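Local coordinates for 2-c-methyl-d-erythritol 4-phosphate cytidylyltransferase (Streptococcus pneumoniae, PDB 2VSH), which transfers the cytidylyl group of CTP to D-ribitol 5-phosphate, making the CDP-activated ribitol used for teichoic acid precursors, at residues Q132-V137 / G205-L210; T170-R175 / L194-K199; I38-L43 / P117-R122. All blocks are in the same frame, centred on the assembly; numbering follows the deposited sequence.

Contact 1 of 3, residues Q132-V137 / G205-L210; sequences QNHDAV and GKDVAL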
ATOM      1  N   GLN A 132     -21.519  11.626 -15.026  1.00 29.85           N
ATOM      2  CA  GLN A 132     -22.404  12.156 -16.066  1.00 32.26           C
ATOM      3  C   GLN A 132     -21.915  11.800 -17.468  1.00 32.19           C
ATOM      4  O   GLN A 132     -22.720  11.492 -18.337  1.00 32.51           O
ATOM      5  CB  GLN A 132     -22.581  13.676 -15.936  1.00 33.20           C
ATOM      6  CG  GLN A 132     -23.176  14.104 -14.593  1.00 34.91           C
ATOM      7  CD  GLN A 132     -23.243  15.623 -14.421  1.00 36.49           C
ATOM      8  OE1 GLN A 132     -23.214  16.388 -15.397  1.00 40.99           O
ATOM      9  NE2 GLN A 132     -23.340  16.063 -13.167  1.00 39.71           N
ATOM     10  N   ASN A 133     -20.603  11.814 -17.682  1.00 31.39           N
ATOM     11  CA  ASN A 133     -20.078  11.526 -19.016  1.00 32.55           C
ATOM     12  C   ASN A 133     -19.276  10.232 -19.138  1.00 30.97           C
ATOM     13  O   ASN A 133     -18.637   9.988 -20.161  1.00 32.22           O
ATOM     14  CB  ASN A 133     -19.292  12.732 -19.562  1.00 34.38           C
ATOM     15  CG  ASN A 133     -18.939  13.728 -18.473  1.00 36.47           C
ATOM     16  OD1 ASN A 133     -18.465  13.344 -17.391  1.00 39.02           O
ATOM     17  ND2 ASN A 133     -19.193  15.008 -18.732  1.00 37.61           N
ATOM     18  N   HIS A 134     -19.320   9.392 -18.109  1.00 28.14           N
ATOM     19  CA  HIS A 134     -18.608   8.121 -18.177  1.00 26.89           C
ATOM     20  C   HIS A 134     -19.469   6.969 -17.680  1.00 25.67           C
ATOM     21  O   HIS A 134     -20.551   7.190 -17.137  1.00 25.18           O
ATOM     22  CB  HIS A 134     -17.270   8.221 -17.449  1.00 26.30           C
ATOM     23  CG  HIS A 134     -16.426   9.370 -17.913  1.00 27.07           C
ATOM     24  ND1 HIS A 134     -15.759   9.367 -19.122  1.00 31.12           N
ATOM     25  CD2 HIS A 134     -16.170  10.574 -17.350  1.00 27.41           C
ATOM     26  CE1 HIS A 134     -15.107  10.509 -19.270  1.00 31.67           C
ATOM     27  NE2 HIS A 134     -15.335  11.256 -18.205  1.00 29.82           N
ATOM     28  N   ASP A 135     -19.016   5.741 -17.907  1.00 24.71           N
ATOM     29  CA  ASP A 135     -19.779   4.567 -17.474  1.00 23.28           C
ATOM     30  C   ASP A 135     -19.669   4.401 -15.964  1.00 21.55           C
ATOM     31  O   ASP A 135     -20.662   4.080 -15.288  1.00 20.38           O
ATOM     32  CB  ASP A 135     -19.303   3.319 -18.208  1.00 24.15           C
ATOM     33  CG  ASP A 135     -19.627   3.371 -19.684  1.00 25.68           C
ATOM     34  OD1 ASP A 135     -20.770   3.721 -20.016  1.00 26.49           O
ATOM     35  OD2 ASP A 135     -18.755   3.060 -20.502  1.00 25.92           O
ATOM     36  N   ALA A 136     -18.471   4.652 -15.444  1.00 20.34           N
ATOM     37  CA  ALA A 136     -18.239   4.559 -14.007  1.00 19.37           C
ATOM     38  C   ALA A 136     -17.083   5.464 -13.587  1.00 19.62           C
ATOM     39  O   ALA A 136     -16.405   6.044 -14.433  1.00 19.95           O
ATOM     40  CB  ALA A 136     -17.980   3.101 -13.590  1.00 19.08           C
ATOM     41  N   VAL A 137     -16.884   5.600 -12.278  1.00 18.99           N
ATOM     42  CA  VAL A 137     -15.811   6.433 -11.735  1.00 19.78           C
ATOM     43  C   VAL A 137     -15.142   5.661 -10.612  1.00 20.00           C
ATOM     44  O   VAL A 137     -15.811   5.048  -9.798  1.00 19.61           O
ATOM     45  CB  VAL A 137     -16.361   7.780 -11.150  1.00 19.47           C
ATOM     46  CG1 VAL A 137     -15.197   8.721 -10.754  1.00 19.83           C
ATOM     47  CG2 VAL A 137     -17.281   8.464 -12.134  1.00 19.74           C
ATOM     48  N   GLY A 205     -15.367  -3.775 -21.054  1.00 31.54           N
ATOM     49  CA  GLY A 205     -15.017  -2.797 -22.076  1.00 32.06           C
ATOM     50  C   GLY A 205     -15.642  -1.426 -21.882  1.00 31.53           C
ATOM     51  O   GLY A 205     -15.805  -0.675 -22.854  1.00 32.43           O
ATOM     52  N   LYS A 206     -15.982  -1.094 -20.638  1.00 29.60           N
ATOM     53  CA  LYS A 206     -16.640   0.182 -20.329  1.00 29.23           C
ATOM     54  C   LYS A 206     -15.637   1.303 -19.981  1.00 28.86           C
ATOM     55  O   LYS A 206     -14.456   1.039 -19.725  1.00 28.15           O
ATOM     56  CB  LYS A 206     -17.672   0.017 -19.202  1.00 28.04           C
ATOM     57  CG  LYS A 206     -18.697  -1.110 -19.400  1.00 28.88           C
ATOM     58  CD  LYS A 206     -19.606  -0.867 -20.606  1.00 28.94           C
ATOM     59  CE  LYS A 206     -20.630  -1.986 -20.789  1.00 28.59           C
ATOM     60  NZ  LYS A 206     -21.519  -1.720 -21.976  1.00 31.27           N
ATOM     61  N   ASP A 207     -16.134   2.545 -19.979  1.00 28.64           N
ATOM     62  CA  ASP A 207     -15.338   3.745 -19.738  1.00 28.45           C
ATOM     63  C   ASP A 207     -15.380   4.149 -18.253  1.00 26.95           C
ATOM     64  O   ASP A 207     -16.375   4.704 -17.781  1.00 26.03           O
ATOM     65  CB  ASP A 207     -15.854   4.880 -20.632  1.00 29.87           C
ATOM     66  CG  ASP A 207     -15.127   6.212 -20.400  1.00 31.60           C
ATOM     67  OD1 ASP A 207     -15.745   7.275 -20.628  1.00 31.21           O
ATOM     68  OD2 ASP A 207     -13.942   6.204 -19.999  1.00 33.50           O
ATOM     69  N   VAL A 208     -14.299   3.849 -17.531  1.00 25.83           N
ATOM     70  CA  VAL A 208     -14.199   4.155 -16.111  1.00 24.18           C
ATOM     71  C   VAL A 208     -13.194   5.301 -15.903  1.00 24.59           C
ATOM     72  O   VAL A 208     -11.977   5.105 -16.012  1.00 23.88           O
ATOM     73  CB  VAL A 208     -13.802   2.924 -15.248  1.00 23.36           C
ATOM     74  CG1 VAL A 208     -13.972   3.229 -13.760  1.00 22.40           C
ATOM     75  CG2 VAL A 208     -14.625   1.675 -15.622  1.00 23.16           C
ATOM     76  N   ALA A 209     -13.730   6.487 -15.616  1.00 23.85           N
ATOM     77  CA  ALA A 209     -12.930   7.687 -15.378  1.00 24.36           C
ATOM     78  C   ALA A 209     -12.242   7.627 -14.022  1.00 24.08           C
ATOM     79  O   ALA A 209     -12.745   6.981 -13.090  1.00 22.81           O
ATOM     80  CB  ALA A 209     -13.822   8.917 -15.431  1.00 24.54           C
ATOM     81  N   LEU A 210     -11.095   8.300 -13.915  1.00 24.41           N
ATOM     82  CA  LEU A 210     -10.397   8.417 -12.643  1.00 24.07           C
ATOM     83  C   LEU A 210     -10.879   9.679 -11.913  1.00 24.16           C
ATOM     84  O   LEU A 210     -10.911  10.756 -12.500  1.00 24.10           O
ATOM     85  CB  LEU A 210      -8.872   8.483 -12.862  1.00 24.51           C
ATOM     86  CG  LEU A 210      -8.231   7.313 -13.627  1.00 25.43           C
ATOM     87  CD1 LEU A 210      -6.711   7.503 -13.762  1.00 27.60           C
ATOM     88  CD2 LEU A 210      -8.559   5.976 -12.985  1.00 25.23           C
TER

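Contact 2 of 3, residues T170-R175 / L194-K199; sequences TPQTFR and LTDACK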
ATOM      1  N   THR A 170     -12.164   4.482  -2.527  1.00 18.82           N
ATOM      2  CA  THR A 170     -13.560   4.724  -2.870  1.00 18.58           C
ATOM      3  C   THR A 170     -13.836   6.214  -2.607  1.00 18.49           C
ATOM      4  O   THR A 170     -13.067   6.841  -1.884  1.00 19.18           O
ATOM      5  CB  THR A 170     -14.547   3.749  -2.164  1.00 17.42           C
ATOM      6  OG1 THR A 170     -14.701   4.074  -0.775  1.00 18.36           O
ATOM      7  CG2 THR A 170     -14.116   2.275  -2.335  1.00 18.70           C
ATOM      8  N   PRO A 171     -14.928   6.782  -3.167  1.00 19.03           N
ATOM      9  CA  PRO A 171     -16.037   6.203  -3.961  1.00 18.52           C
ATOM     10  C   PRO A 171     -15.748   5.479  -5.282  1.00 18.42           C
ATOM     11  O   PRO A 171     -14.721   5.684  -5.934  1.00 19.21           O
ATOM     12  CB  PRO A 171     -16.967   7.406  -4.212  1.00 19.01           C
ATOM     13  CG  PRO A 171     -16.689   8.346  -3.126  1.00 18.99           C
ATOM     14  CD  PRO A 171     -15.179   8.207  -2.883  1.00 19.20           C
ATOM     15  N   GLN A 172     -16.688   4.610  -5.632  1.00 17.97           N
ATOM     16  CA  GLN A 172     -16.826   4.046  -6.955  1.00 18.58           C
ATOM     17  C   GLN A 172     -18.274   4.305  -7.352  1.00 18.47           C
ATOM     18  O   GLN A 172     -19.208   3.925  -6.633  1.00 17.41           O
ATOM     19  CB  GLN A 172     -16.500   2.552  -6.943  1.00 18.28           C
ATOM     20  CG  GLN A 172     -15.095   2.260  -6.460  1.00 18.47           C
ATOM     21  CD  GLN A 172     -14.703   0.784  -6.506  1.00 19.37           C
ATOM     22  OE1 GLN A 172     -13.563   0.459  -6.823  1.00 21.73           O
ATOM     23  NE2 GLN A 172     -15.634  -0.104  -6.174  1.00 19.64           N
ATOM     24  N   THR A 173     -18.454   4.970  -8.490  1.00 19.25           N
ATOM     25  CA  THR A 173     -19.738   5.572  -8.842  1.00 19.72           C
ATOM     26  C   THR A 173     -20.206   5.124 -10.229  1.00 20.30           C
ATOM     27  O   THR A 173     -19.423   5.056 -11.176  1.00 19.69           O
ATOM     28  CB  THR A 173     -19.638   7.125  -8.758  1.00 20.58           C
ATOM     29  OG1 THR A 173     -19.252   7.483  -7.424  1.00 20.45           O
ATOM     30  CG2 THR A 173     -20.966   7.811  -9.111  1.00 20.37           C
ATOM     31  N   PHE A 174     -21.494   4.805 -10.335  1.00 20.63           N
ATOM     32  CA  PHE A 174     -22.037   4.249 -11.561  1.00 21.42           C
ATOM     33  C   PHE A 174     -23.567   4.215 -11.532  1.00 21.76           C
ATOM     34  O   PHE A 174     -24.175   4.331 -10.476  1.00 20.78           O
ATOM     35  CB  PHE A 174     -21.447   2.833 -11.812  1.00 21.20           C
ATOM     36  CG  PHE A 174     -21.337   1.982 -10.575  1.00 20.15           C
ATOM     37  CD1 PHE A 174     -22.472   1.449  -9.974  1.00 21.07           C
ATOM     38  CD2 PHE A 174     -20.095   1.709 -10.010  1.00 19.58           C
ATOM     39  CE1 PHE A 174     -22.362   0.673  -8.817  1.00 20.36           C
ATOM     40  CE2 PHE A 174     -19.984   0.933  -8.868  1.00 18.47           C
ATOM     41  CZ  PHE A 174     -21.122   0.419  -8.269  1.00 19.34           C
ATOM     42  N   ARG A 175     -24.177   4.037 -12.700  1.00 22.10           N
ATOM     43  CA  ARG A 175     -25.633   3.890 -12.796  1.00 22.68           C
ATOM     44  C   ARG A 175     -26.017   2.560 -12.181  1.00 22.87           C
ATOM     45  O   ARG A 175     -25.361   1.543 -12.425  1.00 22.87           O
ATOM     46  CB  ARG A 175     -26.091   3.992 -14.252  1.00 23.15           C
ATOM     47  CG  ARG A 175     -26.034   5.420 -14.796  1.00 22.22           C
ATOM     48  CD  ARG A 175     -25.878   5.501 -16.312  1.00 24.86           C
ATOM     49  NE  ARG A 175     -25.478   6.868 -16.642  1.00 27.09           N
ATOM     50  CZ  ARG A 175     -24.221   7.318 -16.698  1.00 27.84           C
ATOM     51  NH1 ARG A 175     -23.184   6.518 -16.490  1.00 26.84           N
ATOM     52  NH2 ARG A 175     -24.002   8.590 -16.968  1.00 29.87           N
ATOM     53  N   LEU A 194     -13.783 -11.293  -9.778  1.00 24.70           N
ATOM     54  CA  LEU A 194     -14.003  -9.887 -10.122  1.00 25.51           C
ATOM     55  C   LEU A 194     -14.666  -9.209  -8.937  1.00 25.06           C
ATOM     56  O   LEU A 194     -15.837  -8.829  -8.999  1.00 24.90           O
ATOM     57  CB  LEU A 194     -14.850  -9.747 -11.396  1.00 25.43           C
ATOM     58  CG  LEU A 194     -14.337 -10.424 -12.681  1.00 27.50           C
ATOM     59  CD1 LEU A 194     -15.387 -10.360 -13.790  1.00 27.82           C
ATOM     60  CD2 LEU A 194     -13.019  -9.832 -13.157  1.00 26.05           C
ATOM     61  N   THR A 195     -13.895  -9.077  -7.862  1.00 24.89           N
ATOM     62  CA  THR A 195     -14.413  -8.647  -6.570  1.00 25.57           C
ATOM     63  C   THR A 195     -14.614  -7.125  -6.459  1.00 25.32           C
ATOM     64  O   THR A 195     -15.310  -6.657  -5.560  1.00 25.41           O
ATOM     65  CB  THR A 195     -13.489  -9.106  -5.424  1.00 25.17           C
ATOM     66  OG1 THR A 195     -12.163  -8.636  -5.675  1.00 25.31           O
ATOM     67  CG2 THR A 195     -13.471 -10.613  -5.310  1.00 27.40           C
ATOM     68  N   ASP A 196     -14.004  -6.377  -7.374  1.00 25.95           N
ATOM     69  CA  ASP A 196     -14.066  -4.928  -7.392  1.00 25.62           C
ATOM     70  C   ASP A 196     -15.124  -4.507  -8.397  1.00 25.89           C
ATOM     71  O   ASP A 196     -15.194  -5.065  -9.503  1.00 26.55           O
ATOM     72  CB  ASP A 196     -12.682  -4.371  -7.759  1.00 25.96           C
ATOM     73  CG  ASP A 196     -12.660  -2.863  -7.852  1.00 26.19           C
ATOM     74  OD1 ASP A 196     -12.221  -2.201  -6.897  1.00 25.87           O
ATOM     75  OD2 ASP A 196     -13.080  -2.328  -8.886  1.00 26.40           O
ATOM     76  N   ALA A 197     -15.944  -3.528  -8.022  1.00 24.82           N
ATOM     77  CA  ALA A 197     -17.067  -3.105  -8.856  1.00 24.32           C
ATOM     78  C   ALA A 197     -16.572  -2.473 -10.154  1.00 24.54           C
ATOM     79  O   ALA A 197     -17.080  -2.776 -11.237  1.00 25.05           O
ATOM     80  CB  ALA A 197     -17.983  -2.139  -8.086  1.00 24.25           C
ATOM     81  N   CYS A 198     -15.564  -1.609 -10.048  1.00 23.59           N
ATOM     82  CA  CYS A 198     -14.974  -0.992 -11.239  1.00 23.74           C
ATOM     83  C   CYS A 198     -14.347  -2.014 -12.200  1.00 23.63           C
ATOM     84  O   CYS A 198     -14.431  -1.853 -13.419  1.00 24.44           O
ATOM     85  CB  CYS A 198     -13.970   0.094 -10.847  1.00 23.51           C
ATOM     86  SG  CYS A 198     -14.805   1.536 -10.088  1.00 24.62           S
ATOM     87  N   LYS A 199     -13.728  -3.054 -11.654  1.00 22.89           N
ATOM     88  CA  LYS A 199     -13.155  -4.155 -12.460  1.00 24.18           C
ATOM     89  C   LYS A 199     -14.184  -4.775 -13.416  1.00 24.07           C
ATOM     90  O   LYS A 199     -13.864  -5.104 -14.554  1.00 26.01           O
ATOM     91  CB  LYS A 199     -12.547  -5.227 -11.539  1.00 24.18           C
ATOM     92  CG  LYS A 199     -11.991  -6.478 -12.218  1.00 28.11           C
ATOM     93  CD  LYS A 199     -10.950  -6.156 -13.285  1.00 32.44           C
ATOM     94  CE  LYS A 199     -10.319  -7.408 -13.873  1.00 36.70           C
ATOM     95  NZ  LYS A 199      -9.352  -8.040 -12.917  1.00 39.97           N
TER

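Contact 3 of 3, residues I38-L43 / P117-R122; sequences IEKFVL and PFITLR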
ATOM      1  N   ILE A  38     -21.190   8.418   7.267  1.00 20.84           N
ATOM      2  CA  ILE A  38     -22.551   8.809   6.855  1.00 21.63           C
ATOM      3  C   ILE A  38     -22.716  10.342   6.902  1.00 23.72           C
ATOM      4  O   ILE A  38     -23.279  10.936   5.975  1.00 23.49           O
ATOM      5  CB  ILE A  38     -23.632   8.127   7.707  1.00 21.53           C
ATOM      6  CG1 ILE A  38     -23.663   6.618   7.453  1.00 21.35           C
ATOM      7  CG2 ILE A  38     -25.016   8.725   7.403  1.00 21.15           C
ATOM      8  CD1 ILE A  38     -24.535   5.829   8.462  1.00 20.70           C
ATOM      9  N   GLU A  39     -22.194  10.955   7.969  1.00 25.66           N
ATOM     10  CA  GLU A  39     -22.163  12.421   8.144  1.00 28.69           C
ATOM     11  C   GLU A  39     -21.640  13.184   6.935  1.00 28.50           C
ATOM     12  O   GLU A  39     -22.193  14.208   6.576  1.00 29.75           O
ATOM     13  CB  GLU A  39     -21.302  12.816   9.349  1.00 29.14           C
ATOM     14  CG  GLU A  39     -22.069  12.888  10.659  1.00 32.64           C
ATOM     15  CD  GLU A  39     -21.156  13.117  11.855  1.00 33.07           C
ATOM     16  OE1 GLU A  39     -19.956  13.418  11.648  1.00 35.38           O
ATOM     17  OE2 GLU A  39     -21.638  12.994  13.005  1.00 37.18           O
ATOM     18  N   LYS A  40     -20.566  12.683   6.325  1.00 27.95           N
ATOM     19  CA  LYS A  40     -19.968  13.324   5.160  1.00 27.32           C
ATOM     20  C   LYS A  40     -20.910  13.361   3.963  1.00 27.04           C
ATOM     21  O   LYS A  40     -20.728  14.200   3.080  1.00 27.23           O
ATOM     22  CB  LYS A  40     -18.658  12.633   4.750  1.00 26.65           C
ATOM     23  CG  LYS A  40     -17.537  12.615   5.787  1.00 27.82           C
ATOM     24  CD  LYS A  40     -17.082  14.011   6.167  1.00 30.09           C
ATOM     25  CE  LYS A  40     -15.797  13.947   6.947  1.00 33.16           C
ATOM     26  NZ  LYS A  40     -16.000  13.333   8.296  1.00 34.39           N
ATOM     27  N   PHE A  41     -21.900  12.457   3.930  1.00 26.22           N
ATOM     28  CA  PHE A  41     -22.873  12.376   2.816  1.00 25.40           C
ATOM     29  C   PHE A  41     -24.196  13.130   3.044  1.00 26.22           C
ATOM     30  O   PHE A  41     -24.858  13.521   2.076  1.00 26.41           O
ATOM     31  CB  PHE A  41     -23.193  10.918   2.462  1.00 24.61           C
ATOM     32  CG  PHE A  41     -22.124  10.232   1.651  1.00 23.09           C
ATOM     33  CD1 PHE A  41     -22.184  10.233   0.259  1.00 21.70           C
ATOM     34  CD2 PHE A  41     -21.054   9.583   2.279  1.00 23.02           C
ATOM     35  CE1 PHE A  41     -21.208   9.589  -0.503  1.00 22.07           C
ATOM     36  CE2 PHE A  41     -20.059   8.931   1.524  1.00 21.95           C
ATOM     37  CZ  PHE A  41     -20.137   8.937   0.130  1.00 21.21           C
ATOM     38  N   VAL A  42     -24.576  13.314   4.308  1.00 26.38           N
ATOM     39  CA  VAL A  42     -25.826  14.017   4.670  1.00 26.95           C
ATOM     40  C   VAL A  42     -25.892  15.483   4.244  1.00 27.44           C
ATOM     41  O   VAL A  42     -26.988  16.002   4.020  1.00 28.12           O
ATOM     42  CB  VAL A  42     -26.202  13.922   6.198  1.00 27.58           C
ATOM     43  CG1 VAL A  42     -26.251  12.477   6.680  1.00 26.87           C
ATOM     44  CG2 VAL A  42     -25.288  14.792   7.082  1.00 29.05           C
ATOM     45  N   LEU A  43     -24.754  16.167   4.167  1.00 26.85           N
ATOM     46  CA  LEU A  43     -24.786  17.578   3.784  1.00 28.64           C
ATOM     47  C   LEU A  43     -24.937  17.791   2.304  1.00 27.62           C
ATOM     48  O   LEU A  43     -25.386  18.861   1.873  1.00 29.41           O
ATOM     49  CB  LEU A  43     -23.536  18.332   4.239  1.00 30.09           C
ATOM     50  CG  LEU A  43     -23.452  18.892   5.641  1.00 31.74           C
ATOM     51  CD1 LEU A  43     -22.142  19.647   5.717  1.00 34.29           C
ATOM     52  CD2 LEU A  43     -24.633  19.805   5.941  1.00 34.27           C
ATOM     53  N   PRO A 117     -13.814   7.255   6.716  1.00 18.71           N
ATOM     54  CA  PRO A 117     -14.541   8.438   7.218  1.00 19.25           C
ATOM     55  C   PRO A 117     -14.003   9.792   6.739  1.00 20.48           C
ATOM     56  O   PRO A 117     -14.655  10.825   6.993  1.00 21.19           O
ATOM     57  CB  PRO A 117     -14.406   8.317   8.739  1.00 20.13           C
ATOM     58  CG  PRO A 117     -13.150   7.546   8.955  1.00 20.08           C
ATOM     59  CD  PRO A 117     -12.958   6.650   7.750  1.00 18.60           C
ATOM     60  N   PHE A 118     -12.853   9.804   6.050  1.00 19.58           N
ATOM     61  CA  PHE A 118     -12.220  11.080   5.679  1.00 19.95           C
ATOM     62  C   PHE A 118     -12.516  11.520   4.251  1.00 19.80           C
ATOM     63  O   PHE A 118     -11.839  12.401   3.710  1.00 20.45           O
ATOM     64  CB  PHE A 118     -10.713  11.039   5.928  1.00 20.31           C
ATOM     65  CG  PHE A 118     -10.361  10.716   7.349  1.00 20.99           C
ATOM     66  CD1 PHE A 118     -10.637  11.625   8.371  1.00 22.61           C
ATOM     67  CD2 PHE A 118      -9.764   9.505   7.670  1.00 21.14           C
ATOM     68  CE1 PHE A 118     -10.328  11.316   9.709  1.00 24.72           C
ATOM     69  CE2 PHE A 118      -9.443   9.192   9.005  1.00 20.84           C
ATOM     70  CZ  PHE A 118      -9.720  10.105  10.012  1.00 23.34           C
ATOM     71  N   ILE A 119     -13.542  10.915   3.658  1.00 18.96           N
ATOM     72  CA  ILE A 119     -14.038  11.341   2.352  1.00 18.56           C
ATOM     73  C   ILE A 119     -14.520  12.778   2.514  1.00 19.05           C
ATOM     74  O   ILE A 119     -14.984  13.164   3.590  1.00 18.75           O
ATOM     75  CB  ILE A 119     -15.188  10.405   1.860  1.00 17.85           C
ATOM     76  CG1 ILE A 119     -15.670  10.786   0.440  1.00 17.64           C
ATOM     77  CG2 ILE A 119     -16.320  10.330   2.929  1.00 18.68           C
ATOM     78  CD1 ILE A 119     -16.803   9.930  -0.091  1.00 17.78           C
ATOM     79  N   THR A 120     -14.408  13.568   1.445  1.00 19.35           N
ATOM     80  CA  THR A 120     -14.783  14.969   1.464  1.00 19.43           C
ATOM     81  C   THR A 120     -15.908  15.201   0.448  1.00 19.41           C
ATOM     82  O   THR A 120     -16.125  14.385  -0.451  1.00 17.61           O
ATOM     83  CB  THR A 120     -13.578  15.860   1.087  1.00 20.96           C
ATOM     84  OG1 THR A 120     -13.175  15.564  -0.258  1.00 20.35           O
ATOM     85  CG2 THR A 120     -12.379  15.656   2.055  1.00 20.49           C
ATOM     86  N   LEU A 121     -16.622  16.317   0.592  1.00 20.24           N
ATOM     87  CA  LEU A 121     -17.656  16.699  -0.373  1.00 20.74           C
ATOM     88  C   LEU A 121     -17.044  16.883  -1.760  1.00 21.04           C
ATOM     89  O   LEU A 121     -17.676  16.610  -2.770  1.00 20.41           O
ATOM     90  CB  LEU A 121     -18.355  17.999   0.071  1.00 21.61           C
ATOM     91  CG  LEU A 121     -19.347  17.830   1.234  1.00 22.00           C
ATOM     92  CD1 LEU A 121     -19.802  19.195   1.763  1.00 22.78           C
ATOM     93  CD2 LEU A 121     -20.538  16.987   0.809  1.00 22.26           C
ATOM     94  N   ARG A 122     -15.806  17.357  -1.804  1.00 21.52           N
ATOM     95  CA  ARG A 122     -15.149  17.568  -3.093  1.00 22.73           C
ATOM     96  C   ARG A 122     -15.063  16.237  -3.853  1.00 21.32           C
ATOM     97  O   ARG A 122     -15.347  16.180  -5.043  1.00 20.15           O
ATOM     98  CB  ARG A 122     -13.769  18.180  -2.883  1.00 23.28           C
ATOM     99  CG  ARG A 122     -13.126  18.810  -4.134  1.00 26.61           C
ATOM    100  CD  ARG A 122     -12.443  17.765  -5.010  1.00 29.21           C
ATOM    101  NE  ARG A 122     -11.374  17.041  -4.313  1.00 30.26           N
ATOM    102  CZ  ARG A 122     -10.958  15.817  -4.638  1.00 30.84           C
ATOM    103  NH1 ARG A 122     -11.524  15.156  -5.650  1.00 29.93           N
ATOM    104  NH2 ARG A 122      -9.990  15.242  -3.935  1.00 30.52           N
TER

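Contact 1 of 3, residues Q132-V137 / G205-L210
Ala136 pairs with Val208 and Val137 with Ala209 as the strands 136-142 and 208-212 start side by side in parallel, the CA atoms of Ala136 and Val208 being 4.6 Å apart. Asp207 O accepts from two amides, Asp135 N and Ala136 N. Two residues beyond Asp207, Ala209 N donates to Ala136 O at 3.0 Å, and CA-H···O contacts from Val208 to Ala136 O and from Val137 to Ala209 O fill in between these bonds. Just before the strands, the side chains take over. His134 ND1 donates to Asp207 OD1 over 2.6 Å in a nearly straight bond (171°), with the acceptor in the plane of the ring; the nitrogen comes to the syn side of the carboxylate but lies 35° out of the carboxylate plane. The same ring carries Ala209 CB over one face, a CH-pi contact 3.8 Å from the centroid that, with the bond at its edge, fixes how the imidazole is turned. With chi1 at 177° the Asp207 carboxylate is swung away from its own amide N and up to the imidazole. That amide N donates to the anti lone pair of Asp135 OD2 at 2.7 Å, so each aspartate is tied to the opposite segment by side chain and backbone alike. Proximity to Asp207 would probably favour a protonated imidazole on His134. On the other face of the sheet Ala136 CB meets Val208 CG1 at 4.0 Å, and Phe201 of helix 197-203 packs on both residues. The whole is a parallel strand pair in the mixed sheet of this GT-A-like nucleotidyltransferase fold, tied at its opening by a His-carboxylate bond, where strand 208-212, outermost within the chain, is bonded on to the second subunit through the backbone of Val208 and Leu210.

Contact 2 of 3, residues T170-R175 / L194-K199
Gln172 reaches from strand 165-175 toward the first turn of helix 197-203, its CA lying 6.9 Å from that of Cys198. CB starts the contact by touching the sulfur, 3.7 Å from Cys198 SG. With CG anti to the carbonyl carbon (chi1 -59°) and the chain extended beyond it, CG and then CD run on past the same SG, so the thiol lies alongside the aliphatic length of the glutamine. The amide at the tip arrives between the side chains of Asp196 and Ala197, its plane turned 83° from the Asp196 carboxylate, and lies as a whole against the Ala197 methyl. This amide is probably turned over in the model. Gln172 OE1 and Asp196 OD1 form a close polar pair at 3.0 Å, which may be a hydrogen bond once the group is turned back. Ala197 CB is shared: it also meets Phe174 CE2 at 3.7 Å, coming to the ring obliquely. The phenyl ring is held further by Phe201 and Phe179, whose rings meet it, while Ile90 and Asn87, the latter probably part of the CTP site, touch Ala197 from helix 86-100. Asp196 is the N-cap of helix 197-203. Its OD2 accepts from Lys199 N at 2.9 Å (152°) through the anti lone pair, and Ile159 of the second subunit packs on it. The chemistry is thus divided: an apolar patch of Phe174 and Ala197 adjoins a polar tip, where a buried amide meets the carboxylate that caps the helix. The capping bond settles the carboxylate, and the N-terminal end of the helix would probably stabilise its negative charge.

Contact 3 of 3, residues I38-L43 / P117-R122
Lys40 of helix 33-42 lies over the backbone of the 117-120 loop, while Phe41, next in sequence, meets the side chain of Ile119. The lysine is bent at chi2 and chi4, which folds its chain along Ile119 O: Lys40 CG and CD both pass 3.4 Å from this oxygen. The turn at chi4 then brings Lys40 NZ to Pro117 O, 3.1 Å away and nearly along the C=O axis (167°). Ile119 O, by contrast, is buried under the lysine methylenes and has no polar partner in the model. Ile119 divides its branches between the two residues. CG2 rests on Lys40 CB at 3.8 Å, whereas CD1, carried by an extended chain whose CG1 is anti to the backbone N (chi1 -176°), comes obliquely to the Phe41 ring, 3.5 Å from CZ. The side chains of Phe41 and Ile119 cross at about a right angle. Leu121, in the first turn of the next helix, puts CD2 against Lys40 O at 3.6 Å. Around this, Phe41 packs on Ala5 and Ile7 of strand 3-9 and on Ile50 of strand 50-54, and Pro117 on Ile33, His36 and Thr37 of helix 33-42. Thr120 OG1 caps helix 121-133 by accepting from Met123 N. The contact seats helix 33-42 on the loop leading from strand 108-113 into helix 121-133.

Overall arrangement
Contacts 1 and 2 belong to one corner of the mixed sheet: strands 136-142 and 165-175 are neighbours in it, Val137 N bonds to Thr173 O at 2.8 Å, and helix 197-203 leads on into strand 208-212. Both also touch the second subunit. Contact 3 lies apart, its centre about 18 Å from that of contact 2 and about 22 Å from that of contact 1, yet Ile119 touches Pro171 and helix 121-133 runs from contact 3 to contact 1. Contacts 2 and 3 are mostly buried, contact 1 partly so. Backbone pairing and carboxylates dominate contact 1; contact 2 joins strand to helix cap, and contact 3 combines apolar packing with one lysine-to-carbonyl bond.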